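Local atomic coordinates of Syntaxin1 (Monosiga brevicollis, PDB entry 2XHE), a protein that probably acts as a SNAP receptor of the syntaxin family, binding other SNARE proteins in membrane trafficking. Residues B[168-172]-B[184-189]; B[60-65]-B[150-154]; B[50-54]-B[139-143]. All blocks are in the same frame, centred on the assembly; numbering follows the deposited sequence.

Interaction 1: residues B[168-172]-B[184-189]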
loop_
_atom_site.group_PDB
_atom_site.type_symbol
_atom_site.label_atom_id
_atom_site.label_comp_id
_atom_site.label_asym_id
_atom_site.label_seq_id
_atom_site.Cartn_x
_atom_site.Cartn_y
_atom_site.Cartn_z
ATOM N N ASN B 168 -22.894 6.144 36.290
ATOM C CA ASN B 168 -23.577 7.415 36.515
ATOM C C ASN B 168 -25.104 7.300 36.557
ATOM O O ASN B 168 -25.808 8.282 36.308
ATOM C CB ASN B 168 -23.156 8.454 35.464
ATOM C CG ASN B 168 -21.702 8.887 35.608
ATOM O OD1 ASN B 168 -21.018 8.513 36.561
ATOM N ND2 ASN B 168 -21.229 9.685 34.658
ATOM N N VAL B 169 -25.614 6.108 36.865
ATOM C CA VAL B 169 -27.058 5.925 37.026
ATOM C C VAL B 169 -27.440 4.909 38.106
ATOM O O VAL B 169 -28.286 5.192 38.951
ATOM C CB VAL B 169 -27.769 5.563 35.700
ATOM C CG1 VAL B 169 -29.184 5.076 35.981
ATOM C CG2 VAL B 169 -27.798 6.760 34.756
ATOM N N ALA B 170 -26.830 3.728 38.081
ATOM C CA ALA B 170 -27.162 2.698 39.063
ATOM C C ALA B 170 -26.397 2.894 40.367
ATOM O O ALA B 170 -26.986 2.891 41.444
ATOM C CB ALA B 170 -26.907 1.313 38.499
ATOM N N ARG B 171 -25.083 3.061 40.264
ATOM C CA ARG B 171 -24.246 3.277 41.440
ATOM C C ARG B 171 -24.509 4.645 42.064
ATOM O O ARG B 171 -24.761 4.742 43.264
ATOM C CB ARG B 171 -22.758 3.133 41.094
ATOM C CG ARG B 171 -22.307 1.712 40.766
ATOM C CD ARG B 171 -20.835 1.683 40.361
ATOM N NE ARG B 171 -20.396 0.352 39.950
ATOM C CZ ARG B 171 -19.153 0.053 39.586
ATOM N NH1 ARG B 171 -18.215 0.993 39.580
ATOM N NH2 ARG B 171 -18.845 -1.187 39.227
ATOM N N GLN B 172 -24.453 5.698 41.252
ATOM C CA GLN B 172 -24.692 7.055 41.743
ATOM C C GLN B 172 -26.106 7.207 42.304
ATOM O O GLN B 172 -26.460 8.252 42.851
ATOM C CB GLN B 172 -24.431 8.102 40.650
ATOM C CG GLN B 172 -22.955 8.296 40.300
ATOM C CD GLN B 172 -22.706 9.530 39.440
ATOM O OE1 GLN B 172 -23.627 10.296 39.147
ATOM N NE2 GLN B 172 -21.454 9.726 39.035
ATOM N N ALA B 184 -20.727 -0.460 47.431
ATOM C CA ALA B 184 -21.597 -0.011 46.349
ATOM C C ALA B 184 -21.239 -0.737 45.057
ATOM O O ALA B 184 -22.012 -0.739 44.099
ATOM C CB ALA B 184 -21.490 1.496 46.164
ATOM N N ILE B 185 -20.054 -1.345 45.043
ATOM C CA ILE B 185 -19.598 -2.149 43.913
ATOM C C ILE B 185 -19.803 -3.632 44.212
ATOM O O ILE B 185 -20.026 -4.437 43.306
ATOM C CB ILE B 185 -18.100 -1.897 43.595
ATOM C CG1 ILE B 185 -17.868 -0.442 43.179
ATOM C CG2 ILE B 185 -17.613 -2.839 42.501
ATOM C CD1 ILE B 185 -16.418 -0.121 42.866
ATOM N N GLN B 186 -19.732 -3.988 45.492
ATOM C CA GLN B 186 -19.891 -5.375 45.910
ATOM C C GLN B 186 -21.367 -5.720 46.052
ATOM O O GLN B 186 -21.729 -6.891 46.162
ATOM C CB GLN B 186 -19.170 -5.625 47.235
ATOM C CG GLN B 186 -18.605 -7.030 47.389
ATOM C CD GLN B 186 -17.287 -7.215 46.654
ATOM O OE1 GLN B 186 -16.293 -6.552 46.958
ATOM N NE2 GLN B 186 -17.272 -8.125 45.687
ATOM N N LYS B 187 -22.215 -4.695 46.049
ATOM C CA LYS B 187 -23.654 -4.892 46.210
ATOM C C LYS B 187 -24.457 -4.634 44.924
ATOM O O LYS B 187 -25.296 -5.449 44.538
ATOM C CB LYS B 187 -24.192 -4.042 47.370
ATOM C CG LYS B 187 -23.720 -4.491 48.756
ATOM C CD LYS B 187 -24.413 -3.698 49.861
ATOM C CE LYS B 187 -23.981 -4.155 51.247
ATOM N NZ LYS B 187 -24.709 -3.413 52.316
ATOM N N VAL B 188 -24.198 -3.509 44.262
ATOM C CA VAL B 188 -24.938 -3.160 43.048
ATOM C C VAL B 188 -24.706 -4.160 41.905
ATOM O O VAL B 188 -25.619 -4.434 41.123
ATOM C CB VAL B 188 -24.621 -1.721 42.579
ATOM C CG1 VAL B 188 -25.365 -1.401 41.293
ATOM C CG2 VAL B 188 -24.982 -0.717 43.666
ATOM N N ILE B 189 -23.496 -4.708 41.817
ATOM C CA ILE B 189 -23.158 -5.678 40.770
ATOM C C ILE B 189 -24.027 -6.941 40.825
ATOM O O ILE B 189 -24.346 -7.530 39.789
ATOM C CB ILE B 189 -21.658 -6.104 40.820
ATOM C CG1 ILE B 189 -20.734 -4.934 40.473
ATOM C CG2 ILE B 189 -21.391 -7.268 39.871
ATOM C CD1 ILE B 189 -19.258 -5.311 40.458
#
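R171 lies across the side chain of I185 and buries more surface than any other residue of the contact. CG1 of I185 sits over one face of the guanidinium, above its centre, 3.8 Å from R171 CZ. The CG1 branch ends in CD1, 3.9 Å from R171 NH1, and the other branch, CG2, is 3.9 Å from R171 NH2. I189 CD1 adds a looser, oblique contact to NH2 at 4.3 Å. Nearer the backbone, A170 CB meets V188 CG1 at 4.2 Å. No hydrogen bond joins the segments; they meet at the surface through apolar carbons and the flat face of the guanidinium. R171 reaches so far because its chain is extended from CG to NE (chi2 177°, chi3 -176°). Its CG, beside the backbone N, also passes A184 O at 4.1 Å. An alanine here would probably open a gap above I185 and leave I189 without its contact to this segment. The residues joining the segments form neither helix nor strand, and A184 packs on R174 and S179 of that loop. The contact thus lays the short helix 185-191 beside the C-terminal part of the long helix 131-171; no other protein chain of the assembly touches either segment.

Interaction 2: residues B[60-65]-B[150-154]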
loop_
_atom_site.group_PDB
_atom_site.type_symbol
_atom_site.label_atom_id
_atom_site.label_comp_id
_atom_site.label_asym_id
_atom_site.label_seq_id
_atom_site.Cartn_x
_atom_site.Cartn_y
_atom_site.Cartn_z
ATOM N N ILE B 60 -29.134 -0.247 9.376
ATOM C CA ILE B 60 -28.527 -0.479 10.682
ATOM C C ILE B 60 -27.596 0.673 11.090
ATOM O O ILE B 60 -27.628 1.122 12.235
ATOM C CB ILE B 60 -27.758 -1.811 10.732
ATOM C CG1 ILE B 60 -28.686 -2.983 10.420
ATOM C CG2 ILE B 60 -27.108 -2.009 12.092
ATOM C CD1 ILE B 60 -28.076 -4.332 10.773
ATOM N N GLU B 61 -26.777 1.154 10.154
ATOM C CA GLU B 61 -25.853 2.255 10.438
ATOM C C GLU B 61 -26.556 3.481 11.003
ATOM O O GLU B 61 -26.077 4.084 11.960
ATOM C CB GLU B 61 -25.059 2.652 9.196
ATOM C CG GLU B 61 -23.909 1.721 8.891
ATOM C CD GLU B 61 -22.877 2.352 7.985
ATOM O OE1 GLU B 61 -21.916 2.953 8.518
ATOM O OE2 GLU B 61 -23.027 2.246 6.747
ATOM N N GLN B 62 -27.683 3.849 10.393
ATOM C CA GLN B 62 -28.486 4.985 10.841
ATOM C C GLN B 62 -29.140 4.664 12.183
ATOM O O GLN B 62 -29.102 5.467 13.115
ATOM C CB GLN B 62 -29.560 5.318 9.802
ATOM C CG GLN B 62 -29.490 6.736 9.231
ATOM C CD GLN B 62 -28.305 6.947 8.290
ATOM O OE1 GLN B 62 -27.769 5.996 7.718
ATOM N NE2 GLN B 62 -27.896 8.203 8.125
ATOM N N ALA B 63 -29.734 3.479 12.270
ATOM C CA ALA B 63 -30.358 2.999 13.498
ATOM C C ALA B 63 -29.406 3.021 14.701
ATOM O O ALA B 63 -29.788 3.428 15.798
ATOM C CB ALA B 63 -30.919 1.592 13.284
ATOM N N ILE B 64 -28.176 2.568 14.494
ATOM C CA ILE B 64 -27.177 2.550 15.553
ATOM C C ILE B 64 -26.956 3.942 16.143
ATOM O O ILE B 64 -26.935 4.114 17.362
ATOM C CB ILE B 64 -25.824 1.958 15.048
ATOM C CG1 ILE B 64 -25.877 0.428 15.030
ATOM C CG2 ILE B 64 -24.663 2.423 15.909
ATOM C CD1 ILE B 64 -24.935 -0.190 14.027
ATOM N N GLU B 65 -26.799 4.938 15.278
ATOM C CA GLU B 65 -26.486 6.292 15.732
ATOM C C GLU B 65 -27.703 6.992 16.338
ATOM O O GLU B 65 -27.612 8.129 16.797
ATOM C CB GLU B 65 -25.880 7.128 14.599
ATOM C CG GLU B 65 -24.664 6.480 13.914
ATOM C CD GLU B 65 -23.510 6.174 14.870
ATOM O OE1 GLU B 65 -23.383 6.865 15.906
ATOM O OE2 GLU B 65 -22.723 5.243 14.577
ATOM N N VAL B 150 -19.777 -2.817 10.985
ATOM C CA VAL B 150 -20.953 -2.042 11.398
ATOM C C VAL B 150 -21.444 -2.532 12.737
ATOM O O VAL B 150 -21.742 -1.739 13.626
ATOM C CB VAL B 150 -22.146 -2.110 10.393
ATOM C CG1 VAL B 150 -23.321 -1.332 10.934
ATOM C CG2 VAL B 150 -21.764 -1.522 9.055
ATOM N N MET B 151 -21.530 -3.844 12.880
ATOM C CA MET B 151 -22.024 -4.411 14.123
ATOM C C MET B 151 -21.076 -4.120 15.267
ATOM O O MET B 151 -21.474 -4.084 16.425
ATOM C CB MET B 151 -22.262 -5.912 13.988
ATOM C CG MET B 151 -23.395 -6.236 13.024
ATOM S SD MET B 151 -24.866 -5.192 13.270
ATOM C CE MET B 151 -25.752 -6.149 14.502
ATOM N N THR B 152 -19.814 -3.907 14.939
ATOM C CA THR B 152 -18.834 -3.632 15.965
ATOM C C THR B 152 -19.106 -2.250 16.515
ATOM O O THR B 152 -18.879 -1.990 17.693
ATOM C CB THR B 152 -17.403 -3.740 15.422
ATOM O OG1 THR B 152 -17.139 -5.106 15.084
ATOM C CG2 THR B 152 -16.395 -3.284 16.464
ATOM N N ARG B 153 -19.604 -1.368 15.656
ATOM C CA ARG B 153 -19.977 -0.029 16.095
ATOM C C ARG B 153 -21.135 -0.154 17.076
ATOM O O ARG B 153 -21.149 0.501 18.116
ATOM C CB ARG B 153 -20.345 0.859 14.906
ATOM C CG ARG B 153 -20.804 2.251 15.294
ATOM C CD ARG B 153 -19.871 2.889 16.315
ATOM N NE ARG B 153 -20.337 4.214 16.722
ATOM C CZ ARG B 153 -20.024 4.803 17.875
ATOM N NH1 ARG B 153 -19.241 4.185 18.754
ATOM N NH2 ARG B 153 -20.499 6.012 18.153
ATOM N N TYR B 154 -22.086 -1.025 16.747
ATOM C CA TYR B 154 -23.215 -1.330 17.622
ATOM C C TYR B 154 -22.726 -1.907 18.950
ATOM O O TYR B 154 -23.013 -1.369 20.016
ATOM C CB TYR B 154 -24.160 -2.311 16.924
ATOM C CG TYR B 154 -25.473 -2.577 17.632
ATOM C CD1 TYR B 154 -26.301 -1.536 18.030
ATOM C CD2 TYR B 154 -25.902 -3.880 17.866
ATOM C CE1 TYR B 154 -27.517 -1.788 18.668
ATOM C CE2 TYR B 154 -27.113 -4.142 18.498
ATOM C CZ TYR B 154 -27.918 -3.095 18.898
ATOM O OH TYR B 154 -29.120 -3.360 19.529
#
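V150 packs between E61 and I64, one helical turn apart on the facing helix. Its CG1, anti to the backbone N, is 3.7 Å from E61 CG and equally far from I64 CD1. The same methyl lies 4.0 Å from I60 CG2. M151 starts out away from helix 44-72, but its bent chain brings SD back to 4.1 Å from I60 CG2. M151 also touches M232 of helix 214-237. The two segments belong to the helical bundle of the syntaxin N-terminal region, where helices 44-72, 80-116 and 131-171 pack together. The axes of segments 60-65 and 150-154 run nearly parallel, 13° apart with a closest approach of 9.9 Å. R153 covers the more exposed flank. Its CG lies 3.9 Å from I64 CG2, and a bend at chi2 (47°) carries NE to E65. R153 NE gives a weak hydrogen bond to E65 OE2, 3.4 Å long and fairly straight at 162°, as part of a salt bridge. The carboxylate oxygen lies at the guanidinium edge, and the two planar groups are nearly coplanar. Y154 meets I64 on the inner side. Its CD1 lies 3.6 Å from I64 CG1, which approaches the ring obliquely, while the Y154 side chain also touches M94 of helix 80-116 and L229 of helix 214-237.

Interaction 3: residues B[50-54]-B[139-143]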
loop_
_atom_site.group_PDB
_atom_site.type_symbol
_atom_site.label_atom_id
_atom_site.label_comp_id
_atom_site.label_asym_id
_atom_site.label_seq_id
_atom_site.Cartn_x
_atom_site.Cartn_y
_atom_site.Cartn_z
ATOM N N VAL B 50 -27.603 -9.005 -2.316
ATOM C CA VAL B 50 -26.549 -8.074 -1.933
ATOM C C VAL B 50 -27.035 -6.621 -1.890
ATOM O O VAL B 50 -26.622 -5.854 -1.013
ATOM C CB VAL B 50 -25.181 -8.305 -2.663
ATOM C CG1 VAL B 50 -24.690 -9.732 -2.418
ATOM C CG2 VAL B 50 -25.258 -8.028 -4.137
ATOM N N LYS B 51 -27.942 -6.257 -2.799
ATOM C CA LYS B 51 -28.686 -5.004 -2.651
ATOM C C LYS B 51 -29.357 -4.983 -1.272
ATOM O O LYS B 51 -29.181 -4.032 -0.506
ATOM C CB LYS B 51 -29.743 -4.850 -3.741
ATOM C CG LYS B 51 -29.652 -3.544 -4.526
ATOM C CD LYS B 51 -29.646 -2.340 -3.611
ATOM C CE LYS B 51 -29.263 -1.089 -4.382
ATOM N NZ LYS B 51 -29.724 0.150 -3.688
ATOM N N ARG B 52 -30.113 -6.039 -0.960
ATOM C CA ARG B 52 -30.756 -6.169 0.345
ATOM C C ARG B 52 -29.764 -5.973 1.490
ATOM O O ARG B 52 -30.038 -5.183 2.403
ATOM C CB ARG B 52 -31.464 -7.525 0.492
ATOM C CG ARG B 52 -32.874 -7.442 1.099
ATOM C CD ARG B 52 -33.250 -8.660 1.946
ATOM N NE ARG B 52 -32.847 -9.942 1.368
ATOM C CZ ARG B 52 -33.262 -10.407 0.193
ATOM N NH1 ARG B 52 -32.837 -11.590 -0.238
ATOM N NH2 ARG B 52 -34.094 -9.689 -0.559
ATOM N N ILE B 53 -28.630 -6.695 1.439
ATOM C CA ILE B 53 -27.593 -6.614 2.475
ATOM C C ILE B 53 -27.010 -5.200 2.561
ATOM O O ILE B 53 -26.963 -4.610 3.647
ATOM C CB ILE B 53 -26.447 -7.669 2.270
ATOM C CG1 ILE B 53 -27.000 -9.094 2.282
ATOM C CG2 ILE B 53 -25.360 -7.553 3.350
ATOM C CD1 ILE B 53 -26.128 -10.068 1.576
ATOM N N ARG B 54 -26.580 -4.644 1.427
ATOM C CA ARG B 54 -26.087 -3.266 1.434
ATOM C C ARG B 54 -27.119 -2.359 2.098
ATOM O O ARG B 54 -26.799 -1.630 3.039
ATOM C CB ARG B 54 -25.771 -2.747 0.028
ATOM C CG ARG B 54 -24.702 -3.512 -0.711
ATOM C CD ARG B 54 -23.950 -2.623 -1.681
ATOM N NE ARG B 54 -22.574 -3.081 -1.799
ATOM C CZ ARG B 54 -22.224 -4.239 -2.348
ATOM N NH1 ARG B 54 -23.166 -5.034 -2.851
ATOM N NH2 ARG B 54 -20.939 -4.602 -2.392
ATOM N N GLN B 139 -18.248 -10.354 -3.614
ATOM C CA GLN B 139 -19.423 -9.804 -2.936
ATOM C C GLN B 139 -19.548 -10.378 -1.523
ATOM O O GLN B 139 -19.743 -9.645 -0.544
ATOM C CB GLN B 139 -20.715 -10.113 -3.712
ATOM C CG GLN B 139 -20.885 -9.414 -5.064
ATOM C CD GLN B 139 -21.151 -7.917 -4.949
ATOM O OE1 GLN B 139 -21.345 -7.378 -3.859
ATOM N NE2 GLN B 139 -21.149 -7.240 -6.085
ATOM N N HIS B 140 -19.450 -11.698 -1.426
ATOM C CA HIS B 140 -19.621 -12.376 -0.148
ATOM C C HIS B 140 -18.593 -11.899 0.878
ATOM O O HIS B 140 -18.934 -11.624 2.033
ATOM C CB HIS B 140 -19.528 -13.891 -0.332
ATOM C CG HIS B 140 -19.819 -14.666 0.914
ATOM N ND1 HIS B 140 -20.183 -14.061 2.096
ATOM C CD2 HIS B 140 -19.800 -15.996 1.163
ATOM C CE1 HIS B 140 -20.374 -14.985 3.023
ATOM N NE2 HIS B 140 -20.151 -16.167 2.480
ATOM N N SER B 141 -17.334 -11.799 0.446
ATOM C CA SER B 141 -16.251 -11.367 1.316
ATOM C C SER B 141 -16.434 -9.925 1.751
ATOM O O SER B 141 -16.501 -9.622 2.944
ATOM C CB SER B 141 -14.909 -11.517 0.608
ATOM O OG SER B 141 -14.604 -12.888 0.413
ATOM N N SER B 142 -16.518 -9.034 0.773
ATOM C CA SER B 142 -16.630 -7.613 1.051
ATOM C C SER B 142 -17.730 -7.292 2.081
ATOM O O SER B 142 -17.504 -6.533 3.029
ATOM C CB SER B 142 -16.864 -6.850 -0.250
ATOM O OG SER B 142 -16.907 -5.454 -0.014
ATOM N N LEU B 143 -18.911 -7.874 1.894
ATOM C CA LEU B 143 -20.069 -7.519 2.709
ATOM C C LEU B 143 -19.997 -8.099 4.123
ATOM O O LEU B 143 -20.426 -7.459 5.095
ATOM C CB LEU B 143 -21.372 -7.945 2.012
ATOM C CG LEU B 143 -21.731 -7.176 0.735
ATOM C CD1 LEU B 143 -22.876 -7.842 -0.007
ATOM C CD2 LEU B 143 -22.064 -5.721 1.048
#
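Within the helical bundle typical of the syntaxin N-terminal region, R54 of helix 44-72 reaches across to Q139 and L143 of helix 131-171. The guanidinium meets Q139 end-on. R54 NH1 and NH2 both donate to Q139 OE1, at 3.1 Å and 3.2 Å, and the oxygen lies in the guanidinium plane at its edge. The amide plane stands almost perpendicular to the guanidinium, at 85°. Both donors are tilted somewhat from the carbonyl plane. A bend in the Q139 chain at chi2 (-71°) turns the amide toward the arginine. L143 packs against one face of the guanidinium. Its CD2 sits over the centre of that face, 3.7 Å from R54 CZ, so the cation rests on a methyl while its edge grips the amide oxygen. The other methyl, CD1, packs 3.5 Å from V50 CB and, more loosely, 4.2 Å from I53 CG2. The Q139 amide is held at both ends, since its NE2 bonds to a polar side chain of another protein. R54 and Q139 each pack against an aromatic side chain of that other protein. The two segments run almost parallel, 7° between axes, while V50 and I53 also lean on I111 and D107 of helix 80-116.

From the N terminus, helix 44-72 supplies the first segments of interactions 3 and 2 in turn. The chain then runs through helix 80-116 and enters helix 131-171, which returns the partners in the same order. Each contact closes a loop of 84 residues, mostly helical. The two loops cross rather than nest, because their segments alternate along the chain. Together they join the same two helices at levels whose centres are 16 Å apart, in keeping with their parallel course. Interaction 1 follows in series, after both have closed. It shuts a loop of only 11 residues and folds helix 185-191 back on helix 131-171, its centre 28 Å from that of interaction 2.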